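Local structure of Xaa-Pro dipeptidase (Pyrococcus horikoshii, 1WY2) at residues I34-I45 / E60-I70; F181-Y189 / G196-D207. The protein probably splits dipeptides that carry proline at the C-terminal end and a nonpolar residue at the N-terminal end, using two metal ions per subunit. All blocks are in the same frame, centred on the assembly; numbering follows the deposited sequence.

Interaction 1: I34-I45 / E60-I70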
loop_
_atom_site.group_PDB
_atom_site.type_symbol
_atom_site.label_atom_id
_atom_site.label_comp_id
_atom_site.label_asym_id
_atom_site.label_seq_id
_atom_site.Cartn_x
_atom_site.Cartn_y
_atom_site.Cartn_z
ATOM N N ILE A 34 -3.391 -19.003 -0.613
ATOM C CA ILE A 34 -4.150 -20.177 -0.200
ATOM C C ILE A 34 -5.419 -20.487 -1.000
ATOM O O ILE A 34 -5.691 -21.652 -1.290
ATOM C CB ILE A 34 -4.515 -20.057 1.297
ATOM C CG1 ILE A 34 -3.232 -19.959 2.125
ATOM C CG2 ILE A 34 -5.341 -21.257 1.747
ATOM C CD1 ILE A 34 -3.467 -19.586 3.575
ATOM N N SER A 35 -6.181 -19.461 -1.372
ATOM C CA SER A 35 -7.440 -19.677 -2.092
ATOM C C SER A 35 -7.441 -19.312 -3.573
ATOM O O SER A 35 -8.265 -19.819 -4.340
ATOM C CB SER A 35 -8.564 -18.895 -1.411
ATOM O OG SER A 35 -8.448 -17.509 -1.694
ATOM N N GLY A 36 -6.531 -18.431 -3.974
ATOM C CA GLY A 36 -6.486 -18.011 -5.365
ATOM C C GLY A 36 -7.400 -16.820 -5.604
ATOM O O GLY A 36 -7.464 -16.281 -6.712
ATOM N N ALA A 37 -8.107 -16.407 -4.557
ATOM C CA ALA A 37 -9.026 -15.270 -4.628
ATOM C C ALA A 37 -8.335 -13.974 -4.201
ATOM O O ALA A 37 -7.385 -13.994 -3.418
ATOM C CB ALA A 37 -10.233 -15.527 -3.736
ATOM N N SER A 38 -8.823 -12.846 -4.712
ATOM C CA SER A 38 -8.246 -11.548 -4.372
ATOM C C SER A 38 -9.302 -10.537 -3.926
ATOM O O SER A 38 -9.491 -9.500 -4.566
ATOM C CB SER A 38 -7.478 -10.987 -5.571
ATOM O OG SER A 38 -6.454 -11.871 -5.978
ATOM N N PRO A 39 -10.006 -10.825 -2.821
ATOM C CA PRO A 39 -11.031 -9.892 -2.344
ATOM C C PRO A 39 -10.418 -8.553 -1.952
ATOM O O PRO A 39 -9.679 -8.459 -0.972
ATOM C CB PRO A 39 -11.643 -10.632 -1.158
ATOM C CG PRO A 39 -10.491 -11.440 -0.641
ATOM C CD PRO A 39 -9.882 -11.976 -1.910
ATOM N N LEU A 40 -10.724 -7.523 -2.732
ATOM C CA LEU A 40 -10.231 -6.165 -2.484
ATOM C C LEU A 40 -10.667 -5.680 -1.104
ATOM O O LEU A 40 -9.901 -5.118 -0.330
ATOM C CB LEU A 40 -10.798 -5.220 -3.547
ATOM C CG LEU A 40 -10.369 -5.595 -4.964
ATOM C CD1 LEU A 40 -11.106 -6.833 -5.483
ATOM C CD2 LEU A 40 -10.636 -4.479 -5.970
ATOM N N ALA A 41 -11.963 -5.882 -0.831
ATOM C CA ALA A 41 -12.455 -5.652 0.510
ATOM C C ALA A 41 -11.915 -6.736 1.446
ATOM O O ALA A 41 -10.873 -7.341 1.225
ATOM C CB ALA A 41 -13.978 -5.738 0.479
ATOM N N GLY A 42 -12.640 -6.955 2.555
ATOM C CA GLY A 42 -12.084 -7.824 3.589
ATOM C C GLY A 42 -12.429 -9.315 3.454
ATOM O O GLY A 42 -13.506 -9.781 3.810
ATOM N N GLY A 43 -11.466 -10.066 2.875
ATOM C CA GLY A 43 -11.644 -11.505 2.760
ATOM C C GLY A 43 -10.977 -12.244 3.924
ATOM O O GLY A 43 -9.884 -11.912 4.360
ATOM N N TYR A 44 -11.662 -13.249 4.464
ATOM C CA TYR A 44 -11.133 -13.997 5.596
ATOM C C TYR A 44 -11.287 -15.494 5.387
ATOM O O TYR A 44 -12.393 -15.978 5.158
ATOM C CB TYR A 44 -11.861 -13.616 6.889
ATOM C CG TYR A 44 -11.983 -12.129 7.119
ATOM C CD1 TYR A 44 -13.066 -11.413 6.613
ATOM C CD2 TYR A 44 -11.005 -11.433 7.827
ATOM C CE1 TYR A 44 -13.174 -10.038 6.807
ATOM C CE2 TYR A 44 -11.102 -10.059 8.025
ATOM C CZ TYR A 44 -12.188 -9.368 7.513
ATOM O OH TYR A 44 -12.291 -8.009 7.708
ATOM N N ILE A 45 -10.179 -16.223 5.460
ATOM C CA ILE A 45 -10.232 -17.672 5.315
ATOM C C ILE A 45 -10.210 -18.294 6.704
ATOM O O ILE A 45 -9.347 -17.969 7.523
ATOM C CB ILE A 45 -9.022 -18.227 4.533
ATOM C CG1 ILE A 45 -8.946 -17.589 3.145
ATOM C CG2 ILE A 45 -9.149 -19.747 4.400
ATOM C CD1 ILE A 45 -7.761 -18.054 2.323
ATOM N N GLU A 60 -18.054 -8.620 -2.789
ATOM C CA GLU A 60 -16.879 -9.402 -3.164
ATOM C C GLU A 60 -17.237 -10.845 -3.477
ATOM O O GLU A 60 -16.448 -11.573 -4.078
ATOM C CB GLU A 60 -15.850 -9.383 -2.029
ATOM C CG GLU A 60 -15.233 -8.026 -1.776
ATOM C CD GLU A 60 -14.368 -7.567 -2.929
ATOM O OE1 GLU A 60 -14.842 -7.602 -4.083
ATOM O OE2 GLU A 60 -13.215 -7.168 -2.685
ATOM N N TYR A 61 -18.436 -11.248 -3.069
ATOM C CA TYR A 61 -18.910 -12.614 -3.258
ATOM C C TYR A 61 -18.808 -13.184 -4.670
ATOM O O TYR A 61 -18.150 -14.200 -4.887
ATOM C CB TYR A 61 -20.356 -12.735 -2.780
ATOM C CG TYR A 61 -20.887 -14.146 -2.849
ATOM C CD1 TYR A 61 -20.345 -15.154 -2.050
ATOM C CD2 TYR A 61 -21.915 -14.484 -3.728
ATOM C CE1 TYR A 61 -20.812 -16.463 -2.125
ATOM C CE2 TYR A 61 -22.390 -15.790 -3.812
ATOM C CZ TYR A 61 -21.834 -16.775 -3.009
ATOM O OH TYR A 61 -22.295 -18.070 -3.096
ATOM N N GLU A 62 -19.466 -12.539 -5.627
ATOM C CA GLU A 62 -19.459 -13.022 -7.002
ATOM C C GLU A 62 -18.074 -13.288 -7.587
ATOM O O GLU A 62 -17.839 -14.340 -8.180
ATOM C CB GLU A 62 -20.224 -12.050 -7.902
ATOM C CG GLU A 62 -21.718 -11.992 -7.607
ATOM C CD GLU A 62 -22.379 -13.361 -7.661
ATOM O OE1 GLU A 62 -22.282 -14.033 -8.711
ATOM O OE2 GLU A 62 -22.997 -13.766 -6.652
ATOM N N MET A 63 -17.158 -12.340 -7.424
ATOM C CA MET A 63 -15.813 -12.504 -7.956
ATOM C C MET A 63 -15.039 -13.573 -7.191
ATOM O O MET A 63 -14.318 -14.372 -7.790
ATOM C CB MET A 63 -15.053 -11.176 -7.899
ATOM C CG MET A 63 -13.675 -11.233 -8.534
ATOM S SD MET A 63 -13.739 -11.823 -10.240
ATOM C CE MET A 63 -14.336 -10.348 -11.083
ATOM N N ALA A 64 -15.193 -13.586 -5.871
ATOM C CA ALA A 64 -14.505 -14.562 -5.032
ATOM C C ALA A 64 -14.961 -15.965 -5.409
ATOM O O ALA A 64 -14.149 -16.880 -5.556
ATOM C CB ALA A 64 -14.802 -14.288 -3.559
ATOM N N LYS A 65 -16.271 -16.121 -5.569
ATOM C CA LYS A 65 -16.868 -17.398 -5.935
ATOM C C LYS A 65 -16.269 -17.921 -7.238
ATOM O O LYS A 65 -16.122 -19.127 -7.427
ATOM C CB LYS A 65 -18.382 -17.227 -6.094
ATOM C CG LYS A 65 -19.118 -18.450 -6.613
ATOM C CD LYS A 65 -20.595 -18.139 -6.820
ATOM C CE LYS A 65 -21.331 -19.314 -7.445
ATOM N NZ LYS A 65 -22.767 -18.999 -7.697
ATOM N N GLU A 66 -15.913 -17.002 -8.127
ATOM C CA GLU A 66 -15.350 -17.360 -9.420
ATOM C C GLU A 66 -13.858 -17.703 -9.409
ATOM O O GLU A 66 -13.405 -18.520 -10.212
ATOM C CB GLU A 66 -15.593 -16.221 -10.415
ATOM C CG GLU A 66 -15.099 -16.497 -11.825
ATOM C CD GLU A 66 -15.274 -15.301 -12.742
ATOM O OE1 GLU A 66 -16.409 -14.788 -12.844
ATOM O OE2 GLU A 66 -14.275 -14.873 -13.364
ATOM N N GLU A 67 -13.098 -17.097 -8.501
ATOM C CA GLU A 67 -11.654 -17.333 -8.453
ATOM C C GLU A 67 -11.149 -18.235 -7.329
ATOM O O GLU A 67 -10.060 -18.799 -7.429
ATOM C CB GLU A 67 -10.921 -15.990 -8.376
ATOM C CG GLU A 67 -11.445 -14.955 -9.359
ATOM C CD GLU A 67 -10.641 -13.672 -9.350
ATOM O OE1 GLU A 67 -10.417 -13.106 -8.258
ATOM O OE2 GLU A 67 -10.238 -13.222 -10.443
ATOM N N SER A 68 -11.932 -18.370 -6.265
ATOM C CA SER A 68 -11.532 -19.187 -5.122
ATOM C C SER A 68 -11.598 -20.692 -5.354
ATOM O O SER A 68 -12.544 -21.195 -5.961
ATOM C CB SER A 68 -12.392 -18.835 -3.906
ATOM O OG SER A 68 -12.040 -19.634 -2.789
ATOM N N ASN A 69 -10.586 -21.410 -4.865
ATOM C CA ASN A 69 -10.557 -22.860 -4.998
ATOM C C ASN A 69 -11.133 -23.511 -3.741
ATOM O O ASN A 69 -11.100 -24.732 -3.588
ATOM C CB ASN A 69 -9.132 -23.372 -5.265
ATOM C CG ASN A 69 -8.156 -23.025 -4.155
ATOM O OD1 ASN A 69 -8.438 -23.224 -2.974
ATOM N ND2 ASN A 69 -6.988 -22.518 -4.536
ATOM N N ILE A 70 -11.651 -22.686 -2.836
ATOM C CA ILE A 70 -12.269 -23.188 -1.612
ATOM C C ILE A 70 -13.662 -22.568 -1.491
ATOM O O ILE A 70 -13.913 -21.489 -2.022
ATOM C CB ILE A 70 -11.439 -22.841 -0.347
ATOM C CG1 ILE A 70 -11.363 -21.328 -0.153
ATOM C CG2 ILE A 70 -10.040 -23.428 -0.468
ATOM C CD1 ILE A 70 -10.732 -20.924 1.170
HETATM O O HOH W 1 -4.651 -21.896 -4.261
HETATM O O HOH W 2 -7.539 -13.716 -7.941
HETATM O O HOH W 3 -11.441 -12.663 -5.916
#
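Ala41 N donates to Glu60 OE2 over 2.6 Å, fairly straight (158° at the hydrogen) and from the anti side of the oxygen, somewhat out of the carboxylate plane. Leu40 N crowds the same oxygen at 2.5 Å, but at an angle too poor for a hydrogen bond. Glu60 CG lies 3.4 Å from Ala41 CB, and the bend at chi2 (-67°) turns the carboxylate toward the backbone of Leu40 and Ala41, the side chain crossing that of Leu40 at about a right angle. With Glu60 cut back to an alanine, the Ala41 N-H is likely to lose this acceptor, and a gap would probably open beside the Ala41 methyl and Leu40. His195 of the second subunit packs on Leu40 and Glu60.

At the other end, Ser35 O accepts from Asn69 N over 2.9 Å, in the carbonyl plane, and receives a C-H contact from Ser68 CA at 3.4 Å. Ser35 OG accepts from Ala37 N (3.1 Å) in an ST turn and bonds back to Val31 O, tying the helix end on both sides of Gly36. One water accepts from Ser38 N and donates to Glu67 OE1, 2.6 Å from that oxygen; a second links Gly36 O and Ser38 OG, with a weak bond to the same carboxylate.

Underneath, Ala37 CB packs on Ser68 CB, and Ile45 CG2 meets Ile70 CD1 at 3.8 Å, all four residues resting on Leu54 of strand 51-57. The ends of helices 28-35 and 58-67 are thus joined over the mixed sheet of the creatinase/prolidase N-terminal domain.

Interaction 2: F181-Y189 / G196-D207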
loop_
_atom_site.group_PDB
_atom_site.type_symbol
_atom_site.label_atom_id
_atom_site.label_comp_id
_atom_site.label_asym_id
_atom_site.label_seq_id
_atom_site.Cartn_x
_atom_site.Cartn_y
_atom_site.Cartn_z
ATOM N N PHE A 181 6.636 -1.031 -6.252
ATOM C CA PHE A 181 6.820 -0.054 -5.188
ATOM C C PHE A 181 7.132 1.290 -5.840
ATOM O O PHE A 181 7.398 1.344 -7.036
ATOM C CB PHE A 181 7.963 -0.494 -4.266
ATOM C CG PHE A 181 9.249 -0.793 -4.988
ATOM C CD1 PHE A 181 10.149 0.223 -5.284
ATOM C CD2 PHE A 181 9.557 -2.095 -5.373
ATOM C CE1 PHE A 181 11.338 -0.050 -5.952
ATOM C CE2 PHE A 181 10.748 -2.383 -6.045
ATOM C CZ PHE A 181 11.640 -1.360 -6.333
ATOM N N ASP A 182 7.083 2.368 -5.061
ATOM C CA ASP A 182 7.358 3.705 -5.589
ATOM C C ASP A 182 8.752 3.773 -6.212
ATOM O O ASP A 182 9.761 3.614 -5.526
ATOM C CB ASP A 182 7.221 4.746 -4.473
ATOM C CG ASP A 182 5.774 4.999 -4.083
ATOM O OD1 ASP A 182 5.030 4.021 -3.863
ATOM O OD2 ASP A 182 5.381 6.182 -3.992
ATOM N N THR A 183 8.795 4.028 -7.515
ATOM C CA THR A 183 10.052 4.085 -8.253
ATOM C C THR A 183 11.048 5.097 -7.720
ATOM O O THR A 183 10.718 6.263 -7.489
ATOM C CB THR A 183 9.804 4.380 -9.743
ATOM O OG1 THR A 183 9.035 3.313 -10.310
ATOM C CG2 THR A 183 11.124 4.500 -10.498
ATOM N N ILE A 184 12.279 4.630 -7.540
ATOM C CA ILE A 184 13.357 5.467 -7.050
ATOM C C ILE A 184 14.259 5.898 -8.198
ATOM O O ILE A 184 14.825 5.063 -8.892
ATOM C CB ILE A 184 14.207 4.704 -6.005
ATOM C CG1 ILE A 184 13.406 4.543 -4.713
ATOM C CG2 ILE A 184 15.525 5.440 -5.745
ATOM C CD1 ILE A 184 13.993 3.540 -3.749
ATOM N N ILE A 185 14.338 7.208 -8.412
ATOM C CA ILE A 185 15.217 7.798 -9.415
ATOM C C ILE A 185 15.868 8.885 -8.570
ATOM O O ILE A 185 15.314 9.975 -8.417
ATOM C CB ILE A 185 14.456 8.465 -10.586
ATOM C CG1 ILE A 185 13.566 7.445 -11.309
ATOM C CG2 ILE A 185 15.462 9.066 -11.567
ATOM C CD1 ILE A 185 14.324 6.315 -11.981
ATOM N N ALA A 186 17.026 8.565 -7.997
ATOM C CA ALA A 186 17.741 9.483 -7.111
ATOM C C ALA A 186 19.047 9.967 -7.728
ATOM O O ALA A 186 20.004 9.200 -7.862
ATOM C CB ALA A 186 18.011 8.790 -5.777
ATOM N N SER A 187 19.086 11.250 -8.079
ATOM C CA SER A 187 20.259 11.832 -8.725
ATOM C C SER A 187 21.048 12.803 -7.852
ATOM O O SER A 187 20.492 13.463 -6.976
ATOM C CB SER A 187 19.834 12.550 -10.008
ATOM O OG SER A 187 18.986 13.653 -9.719
ATOM N N GLY A 188 22.349 12.885 -8.113
ATOM C CA GLY A 188 23.203 13.782 -7.355
ATOM C C GLY A 188 23.172 13.485 -5.870
ATOM O O GLY A 188 23.263 12.325 -5.461
ATOM N N TYR A 189 23.028 14.524 -5.055
ATOM C CA TYR A 189 22.997 14.332 -3.613
ATOM C C TYR A 189 21.879 13.381 -3.188
ATOM O O TYR A 189 21.958 12.769 -2.126
ATOM C CB TYR A 189 22.838 15.675 -2.884
ATOM C CG TYR A 189 21.473 16.308 -3.031
ATOM C CD1 TYR A 189 21.137 17.036 -4.171
ATOM C CD2 TYR A 189 20.507 16.156 -2.039
ATOM C CE1 TYR A 189 19.870 17.598 -4.316
ATOM C CE2 TYR A 189 19.238 16.710 -2.174
ATOM C CZ TYR A 189 18.926 17.429 -3.315
ATOM O OH TYR A 189 17.668 17.970 -3.455
ATOM N N GLY A 196 15.367 7.248 -1.892
ATOM C CA GLY A 196 15.071 8.530 -2.506
ATOM C C GLY A 196 14.103 8.443 -3.672
ATOM O O GLY A 196 14.504 8.533 -4.831
ATOM N N VAL A 197 12.821 8.268 -3.366
ATOM C CA VAL A 197 11.797 8.176 -4.397
ATOM C C VAL A 197 11.915 9.359 -5.361
ATOM O O VAL A 197 12.223 10.480 -4.948
ATOM C CB VAL A 197 10.390 8.145 -3.761
ATOM C CG1 VAL A 197 9.316 8.168 -4.842
ATOM C CG2 VAL A 197 10.246 6.888 -2.914
ATOM N N ALA A 198 11.686 9.101 -6.646
ATOM C CA ALA A 198 11.784 10.136 -7.675
ATOM C C ALA A 198 11.105 11.430 -7.231
ATOM O O ALA A 198 9.969 11.408 -6.758
ATOM C CB ALA A 198 11.164 9.635 -8.974
ATOM N N SER A 199 11.802 12.551 -7.404
ATOM C CA SER A 199 11.276 13.854 -6.995
ATOM C C SER A 199 11.267 14.882 -8.126
ATOM O O SER A 199 11.470 14.549 -9.292
ATOM C CB SER A 199 12.099 14.400 -5.826
ATOM O OG SER A 199 13.374 14.841 -6.264
ATOM N N ASP A 200 11.032 16.142 -7.771
ATOM C CA ASP A 200 10.999 17.207 -8.766
ATOM C C ASP A 200 12.389 17.694 -9.154
ATOM O O ASP A 200 12.536 18.512 -10.062
ATOM C CB ASP A 200 10.158 18.380 -8.257
ATOM C CG ASP A 200 8.687 18.045 -8.179
ATOM O OD1 ASP A 200 8.121 17.629 -9.212
ATOM O OD2 ASP A 200 8.095 18.193 -7.090
ATOM N N LYS A 201 13.410 17.189 -8.468
ATOM C CA LYS A 201 14.782 17.579 -8.765
ATOM C C LYS A 201 15.128 17.245 -10.207
ATOM O O LYS A 201 14.746 16.193 -10.715
ATOM C CB LYS A 201 15.768 16.851 -7.846
ATOM C CG LYS A 201 17.234 17.128 -8.184
ATOM C CD LYS A 201 18.183 16.304 -7.322
ATOM C CE LYS A 201 19.639 16.624 -7.630
ATOM N NZ LYS A 201 20.012 16.352 -9.047
ATOM N N ARG A 202 15.848 18.142 -10.869
ATOM C CA ARG A 202 16.252 17.886 -12.238
ATOM C C ARG A 202 17.659 17.309 -12.237
ATOM O O ARG A 202 18.520 17.727 -11.463
ATOM C CB ARG A 202 16.186 19.164 -13.078
ATOM C CG ARG A 202 14.751 19.562 -13.417
ATOM C CD ARG A 202 14.668 20.765 -14.340
ATOM N NE ARG A 202 13.277 21.111 -14.629
ATOM C CZ ARG A 202 12.473 20.412 -15.426
ATOM N NH1 ARG A 202 12.914 19.319 -16.034
ATOM N NH2 ARG A 202 11.220 20.806 -15.612
ATOM N N ILE A 203 17.873 16.325 -13.099
ATOM C CA ILE A 203 19.161 15.657 -13.216
ATOM C C ILE A 203 20.208 16.565 -13.866
ATOM O O ILE A 203 19.911 17.287 -14.815
ATOM C CB ILE A 203 18.988 14.357 -14.034
ATOM C CG1 ILE A 203 17.996 13.443 -13.305
ATOM C CG2 ILE A 203 20.330 13.663 -14.232
ATOM C CD1 ILE A 203 17.548 12.241 -14.104
ATOM N N GLU A 204 21.433 16.530 -13.347
ATOM C CA GLU A 204 22.513 17.359 -13.887
ATOM C C GLU A 204 23.657 16.488 -14.381
ATOM O O GLU A 204 23.831 15.360 -13.914
ATOM C CB GLU A 204 23.055 18.308 -12.812
ATOM C CG GLU A 204 22.001 19.092 -12.048
ATOM C CD GLU A 204 22.614 20.084 -11.076
ATOM O OE1 GLU A 204 23.067 21.159 -11.527
ATOM O OE2 GLU A 204 22.656 19.785 -9.864
ATOM N N ARG A 205 24.443 17.002 -15.322
ATOM C CA ARG A 205 25.572 16.232 -15.832
ATOM C C ARG A 205 26.565 16.026 -14.691
ATOM O O ARG A 205 26.815 16.941 -13.905
ATOM C CB ARG A 205 26.248 16.956 -17.006
ATOM C CG ARG A 205 27.450 16.205 -17.574
ATOM C CD ARG A 205 27.909 16.787 -18.902
ATOM N NE ARG A 205 27.037 16.398 -20.007
ATOM C CZ ARG A 205 27.083 15.216 -20.617
ATOM N NH1 ARG A 205 27.963 14.303 -20.234
ATOM N NH2 ARG A 205 26.250 14.945 -21.612
ATOM N N GLY A 206 27.115 14.819 -14.602
ATOM C CA GLY A 206 28.059 14.503 -13.545
ATOM C C GLY A 206 27.361 13.854 -12.361
ATOM O O GLY A 206 27.997 13.454 -11.389
ATOM N N ASP A 207 26.040 13.749 -12.452
ATOM C CA ASP A 207 25.226 13.154 -11.394
ATOM C C ASP A 207 25.269 11.634 -11.350
ATOM O O ASP A 207 25.223 10.976 -12.387
ATOM C CB ASP A 207 23.749 13.529 -11.580
ATOM C CG ASP A 207 23.360 14.810 -10.882
ATOM O OD1 ASP A 207 24.242 15.496 -10.323
ATOM O OD2 ASP A 207 22.147 15.126 -10.900
#
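Thr183 and Ala198 join the segment carrying strand 184-187 of the M24 metallopeptidase domain to the loop that returns past it, from Gly196 to Asp207, before the chain enters strand 208-217. Ala198 N donates to Thr183 O at 3.1 Å, nearly straight (174°) and in the carbonyl plane; this is the one backbone hydrogen bond found between the two segments. Beside it the Ala198 methyl sits 3.8 Å from Ile185 CB, and Ile184 CG2 approaches Gly196 O to 3.4 Å. Ile185 N is buried here and finds no partner in the model.

Polar chemistry gathers at the far end. The Lys201 chain runs fully extended to CE and then turns at chi4 (-60°), which carries NZ to Ser187 OG at 3.0 Å. The same ammonium reaches Arg202 O from above its carbonyl plane and forms a salt bridge with Asp207 OD2 (3.1 Å, weak as a hydrogen bond). Ser187 OG is also bonded to Glu160, and Asp207 OD2 accepts from Glu204 N, so each has a second partner besides the ammonium. The Tyr189 and Lys201 side chains run alongside each other but point opposite ways, with Tyr189 CE1 3.5 Å from Lys201 CE.

Ile184 pairs by its backbone with Asp212, a zinc ligand in this crystal, and its side chain touches that residue, placing the contact at the edge of the dinuclear metal site of the pita-bread fold.

In the fold
Interaction 1 lies in the creatinase/prolidase N-terminal domain and interaction 2 in the M24 metallopeptidase domain; their centres are 39 Å apart, their nearest atoms about 17 Å, and they share no secondary-structure element. Both are partly buried. The first joins the ends of two helices with backbone carbonyls and two carboxylates, one of them reached through waters, away from the active-site metal ions. The second sets a loop along a strand, centres its polar end on one ammonium group, and borders the metal-binding residues. Each touches the second subunit, but differently: interaction 1 by packing against His195 of the second subunit, interaction 2 by a salt bridge from Asp182 to Lys178 of that subunit.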